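Local structure of sensory rhodopsin transducer (Thermotoga maritima, 1NC7) at residues E58-E69 with K99-V109. The protein is of unknown function but may act in signalling as a transducer for a sensory rhodopsin, and binds magnesium ions. Residues are numbered along the deposited sequence; the frame is centred on the assembly and turned at random.
Sequences ETAKIRITFLFE and KPYSIMAESNV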
loop_
_atom_site.group_PDB
_atom_site.type_symbol
_atom_site.label_atom_id
_atom_site.label_comp_id
_atom_site.label_asym_id
_atom_site.label_seq_id
_atom_site.Cartn_x
_atom_site.Cartn_y
_atom_site.Cartn_z
ATOM N N GLU D 58 -12.311 19.112 -16.153
ATOM C CA GLU D 58 -11.744 20.411 -15.821
ATOM C C GLU D 58 -10.350 20.262 -15.237
ATOM O O GLU D 58 -10.048 19.274 -14.564
ATOM C CB GLU D 58 -12.650 21.159 -14.836
ATOM C CG GLU D 58 -13.956 21.636 -15.457
ATOM C CD GLU D 58 -14.820 22.426 -14.492
ATOM O OE1 GLU D 58 -15.901 22.895 -14.913
ATOM O OE2 GLU D 58 -14.423 22.580 -13.317
ATOM N N THR D 59 -9.501 21.245 -15.512
ATOM C CA THR D 59 -8.134 21.242 -15.015
ATOM C C THR D 59 -8.137 21.291 -13.494
ATOM O O THR D 59 -8.918 22.023 -12.881
ATOM C CB THR D 59 -7.345 22.454 -15.561
ATOM O OG1 THR D 59 -7.213 22.335 -16.983
ATOM C CG2 THR D 59 -5.960 22.527 -14.930
ATOM N N ALA D 60 -7.261 20.501 -12.885
ATOM C CA ALA D 60 -7.168 20.465 -11.438
ATOM C C ALA D 60 -6.038 21.363 -10.959
ATOM O O ALA D 60 -4.914 21.285 -11.454
ATOM C CB ALA D 60 -6.932 19.035 -10.962
ATOM N N LYS D 61 -6.360 22.237 -10.012
ATOM C CA LYS D 61 -5.379 23.133 -9.415
ATOM C C LYS D 61 -5.155 22.538 -8.033
ATOM O O LYS D 61 -6.071 22.485 -7.208
ATOM C CB LYS D 61 -5.942 24.550 -9.315
ATOM C CG LYS D 61 -6.262 25.172 -10.667
ATOM C CD LYS D 61 -6.850 26.564 -10.511
ATOM C CE LYS D 61 -7.188 27.173 -11.863
ATOM N NZ LYS D 61 -7.788 28.531 -11.722
ATOM N N ILE D 62 -3.936 22.082 -7.791
ATOM C CA ILE D 62 -3.618 21.429 -6.537
ATOM C C ILE D 62 -2.579 22.145 -5.688
ATOM O O ILE D 62 -1.513 22.522 -6.170
ATOM C CB ILE D 62 -3.142 19.991 -6.819
ATOM C CG1 ILE D 62 -4.138 19.300 -7.757
ATOM C CG2 ILE D 62 -3.048 19.207 -5.532
ATOM C CD1 ILE D 62 -3.715 17.922 -8.197
ATOM N N ARG D 63 -2.922 22.333 -4.417
ATOM C CA ARG D 63 -2.040 22.968 -3.447
ATOM C C ARG D 63 -1.453 21.832 -2.615
ATOM O O ARG D 63 -2.190 21.085 -1.967
ATOM C CB ARG D 63 -2.839 23.921 -2.553
ATOM C CG ARG D 63 -2.031 24.552 -1.434
ATOM C CD ARG D 63 -2.855 25.573 -0.666
ATOM N NE ARG D 63 -4.071 24.990 -0.107
ATOM C CZ ARG D 63 -4.953 25.661 0.627
ATOM N NH1 ARG D 63 -4.756 26.945 0.896
ATOM N NH2 ARG D 63 -6.034 25.049 1.091
ATOM N N ILE D 64 -0.132 21.693 -2.653
ATOM C CA ILE D 64 0.550 20.628 -1.926
ATOM C C ILE D 64 1.290 21.177 -0.716
ATOM O O ILE D 64 2.243 21.942 -0.861
ATOM C CB ILE D 64 1.573 19.908 -2.823
ATOM C CG1 ILE D 64 0.912 19.488 -4.140
ATOM C CG2 ILE D 64 2.126 18.687 -2.094
ATOM C CD1 ILE D 64 1.874 18.911 -5.154
ATOM N N THR D 65 0.853 20.771 0.470
ATOM C CA THR D 65 1.470 21.229 1.709
ATOM C C THR D 65 2.377 20.165 2.323
ATOM O O THR D 65 1.974 19.014 2.505
ATOM C CB THR D 65 0.398 21.614 2.743
ATOM O OG1 THR D 65 -0.437 22.645 2.202
ATOM C CG2 THR D 65 1.047 22.114 4.030
ATOM N N PHE D 66 3.604 20.566 2.635
ATOM C CA PHE D 66 4.579 19.675 3.249
ATOM C C PHE D 66 4.720 20.047 4.719
ATOM O O PHE D 66 5.011 21.202 5.050
ATOM C CB PHE D 66 5.930 19.814 2.541
ATOM C CG PHE D 66 5.917 19.335 1.119
ATOM C CD1 PHE D 66 6.200 18.008 0.814
ATOM C CD2 PHE D 66 5.588 20.205 0.086
ATOM C CE1 PHE D 66 6.153 17.554 -0.505
ATOM C CE2 PHE D 66 5.538 19.762 -1.233
ATOM C CZ PHE D 66 5.822 18.435 -1.528
ATOM N N LEU D 67 4.489 19.074 5.596
ATOM C CA LEU D 67 4.603 19.274 7.036
ATOM C C LEU D 67 5.882 18.590 7.500
ATOM O O LEU D 67 6.246 17.530 6.993
ATOM C CB LEU D 67 3.410 18.656 7.768
ATOM C CG LEU D 67 2.004 19.125 7.400
ATOM C CD1 LEU D 67 0.997 18.400 8.279
ATOM C CD2 LEU D 67 1.887 20.635 7.574
ATOM N N PHE D 68 6.563 19.198 8.464
ATOM C CA PHE D 68 7.807 18.640 8.975
ATOM C C PHE D 68 7.706 18.331 10.462
ATOM O O PHE D 68 6.694 18.625 11.095
ATOM C CB PHE D 68 8.946 19.618 8.683
ATOM C CG PHE D 68 9.144 19.868 7.215
ATOM C CD1 PHE D 68 9.886 18.980 6.442
ATOM C CD2 PHE D 68 8.533 20.951 6.592
ATOM C CE1 PHE D 68 10.013 19.164 5.064
ATOM C CE2 PHE D 68 8.653 21.144 5.215
ATOM C CZ PHE D 68 9.395 20.247 4.450
ATOM N N GLU D 69 8.751 17.728 11.019
ATOM C CA GLU D 69 8.733 17.379 12.431
ATOM C C GLU D 69 9.004 18.561 13.352
ATOM O O GLU D 69 8.374 18.679 14.402
ATOM C CB GLU D 69 9.750 16.271 12.724
ATOM C CG GLU D 69 9.463 14.957 12.008
ATOM C CD GLU D 69 10.301 13.815 12.547
ATOM O OE1 GLU D 69 11.541 13.953 12.581
ATOM O OE2 GLU D 69 9.717 12.780 12.940
ATOM N N LYS D 99 15.122 14.453 5.276
ATOM C CA LYS D 99 14.354 15.182 6.272
ATOM C C LYS D 99 12.923 14.663 6.214
ATOM O O LYS D 99 12.222 14.863 5.223
ATOM C CB LYS D 99 14.379 16.685 5.974
ATOM C CG LYS D 99 13.673 17.531 7.025
ATOM C CD LYS D 99 13.800 19.017 6.722
ATOM C CE LYS D 99 13.219 19.853 7.855
ATOM N NZ LYS D 99 13.376 21.313 7.616
ATOM N N PRO D 100 12.474 13.979 7.273
ATOM C CA PRO D 100 11.109 13.447 7.284
ATOM C C PRO D 100 10.042 14.521 7.128
ATOM O O PRO D 100 10.181 15.626 7.646
ATOM C CB PRO D 100 11.027 12.736 8.633
ATOM C CG PRO D 100 11.981 13.508 9.488
ATOM C CD PRO D 100 13.149 13.721 8.557
ATOM N N TYR D 101 8.983 14.187 6.402
ATOM C CA TYR D 101 7.883 15.117 6.196
ATOM C C TYR D 101 6.608 14.339 5.901
ATOM O O TYR D 101 6.623 13.106 5.829
ATOM C CB TYR D 101 8.210 16.087 5.046
ATOM C CG TYR D 101 8.409 15.448 3.682
ATOM C CD1 TYR D 101 7.322 15.140 2.866
ATOM C CD2 TYR D 101 9.687 15.164 3.206
ATOM C CE1 TYR D 101 7.505 14.567 1.603
ATOM C CE2 TYR D 101 9.880 14.591 1.949
ATOM C CZ TYR D 101 8.789 14.297 1.156
ATOM O OH TYR D 101 8.988 13.731 -0.083
ATOM N N SER D 102 5.503 15.063 5.785
ATOM C CA SER D 102 4.210 14.470 5.467
ATOM C C SER D 102 3.582 15.377 4.427
ATOM O O SER D 102 3.936 16.553 4.329
ATOM C CB SER D 102 3.313 14.387 6.699
ATOM O OG SER D 102 3.828 13.461 7.636
ATOM N N ILE D 103 2.647 14.835 3.655
ATOM C CA ILE D 103 2.012 15.595 2.589
ATOM C C ILE D 103 0.496 15.676 2.676
ATOM O O ILE D 103 -0.174 14.676 2.905
ATOM C CB ILE D 103 2.322 14.968 1.205
ATOM C CG1 ILE D 103 3.831 14.842 0.998
ATOM C CG2 ILE D 103 1.694 15.806 0.097
ATOM C CD1 ILE D 103 4.201 14.067 -0.257
HETATM N N MSE D 104 -0.030 16.886 2.508
HETATM C CA MSE D 104 -1.468 17.094 2.450
HETATM C C MSE D 104 -1.657 17.783 1.106
HETATM O O MSE D 104 -1.023 18.802 0.831
HETATM C CB MSE D 104 -1.982 18.012 3.557
HETATM C CG MSE D 104 -3.412 18.481 3.271
HETATM SE SE MSE D 104 -4.232 19.546 4.653
HETATM C CE MSE D 104 -3.128 21.127 4.515
ATOM N N ALA D 105 -2.507 17.219 0.261
ATOM C CA ALA D 105 -2.756 17.797 -1.049
ATOM C C ALA D 105 -4.225 18.161 -1.170
ATOM O O ALA D 105 -5.099 17.356 -0.858
ATOM C CB ALA D 105 -2.365 16.801 -2.137
ATOM N N GLU D 106 -4.492 19.381 -1.627
ATOM C CA GLU D 106 -5.861 19.862 -1.773
ATOM C C GLU D 106 -6.123 20.307 -3.207
ATOM O O GLU D 106 -5.423 21.168 -3.735
ATOM C CB GLU D 106 -6.096 21.023 -0.810
ATOM C CG GLU D 106 -5.982 20.625 0.651
ATOM C CD GLU D 106 -5.972 21.820 1.580
ATOM O OE1 GLU D 106 -4.964 22.560 1.583
ATOM O OE2 GLU D 106 -6.974 22.024 2.300
ATOM N N SER D 107 -7.138 19.710 -3.822
ATOM C CA SER D 107 -7.501 20.004 -5.203
ATOM C C SER D 107 -8.871 20.658 -5.306
ATOM O O SER D 107 -9.737 20.429 -4.465
ATOM C CB SER D 107 -7.495 18.708 -6.020
ATOM O OG SER D 107 -7.820 18.953 -7.376
ATOM N N ASN D 108 -9.061 21.469 -6.343
ATOM C CA ASN D 108 -10.337 22.144 -6.550
ATOM C C ASN D 108 -11.352 21.172 -7.151
ATOM O O ASN D 108 -12.560 21.385 -7.057
ATOM C CB ASN D 108 -10.147 23.364 -7.461
ATOM C CG ASN D 108 -9.719 22.988 -8.862
ATOM O OD1 ASN D 108 -8.846 22.145 -9.051
ATOM N ND2 ASN D 108 -10.326 23.627 -9.859
ATOM N N VAL D 109 -10.851 20.102 -7.763
ATOM C CA VAL D 109 -11.699 19.076 -8.360
ATOM C C VAL D 109 -11.178 17.705 -7.936
ATOM O O VAL D 109 -10.002 17.555 -7.604
ATOM C CB VAL D 109 -11.704 19.144 -9.907
ATOM C CG1 VAL D 109 -12.267 20.480 -10.369
ATOM C CG2 VAL D 109 -10.296 18.929 -10.446
HETATM O O HOH W 1 -10.025 24.440 -12.731
HETATM O O HOH W 2 -2.462 21.603 0.793
HETATM O O HOH W 3 11.285 16.996 9.628
#
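Glu106 OE1 is gripped by the guanidinium of Arg63, whose NH2 makes a salt bridge to it at 2.8 Å with a bent, weak hydrogen bond, and by a water that also bonds Arg63 O and Thr65 OG1. The pair belongs to neighbouring antiparallel strands, 60-68 and 101-107, of the chain's large sheet; guanidinium and carboxylate lie side by side, planes 20° apart, while Lys28 pairs with OE2. Backbone bonds tie Arg63 to Glu106, Thr65 to Met104 and Leu67 to Ser102. At the corner, Asn108 carries the ladder on: CG sits between its backbone N and carbonyl carbon (chi1 65°), which brings OD1 to Lys61 N at 2.7 Å, and a water links ND2 to Thr59 O. With an alanine here, Lys61 N is likely to be left without its acceptor and the water without its ND2 donor. The sheet face away from the Arg63-Glu106 pair is largely apolar, with Ile64 CG2 against Ile103 CG2 (3.6 Å), whereas Leu67 and Met104 meet a second subunit. Phe66 presents its edge to the Tyr101 face in an offset edge-to-face pair, planes at 72°. Extended Lys99, its NZ bonded to Ser71 OG, sets NZ over the Phe68 face, a cation-pi contact 4.7 Å from the ring centroid.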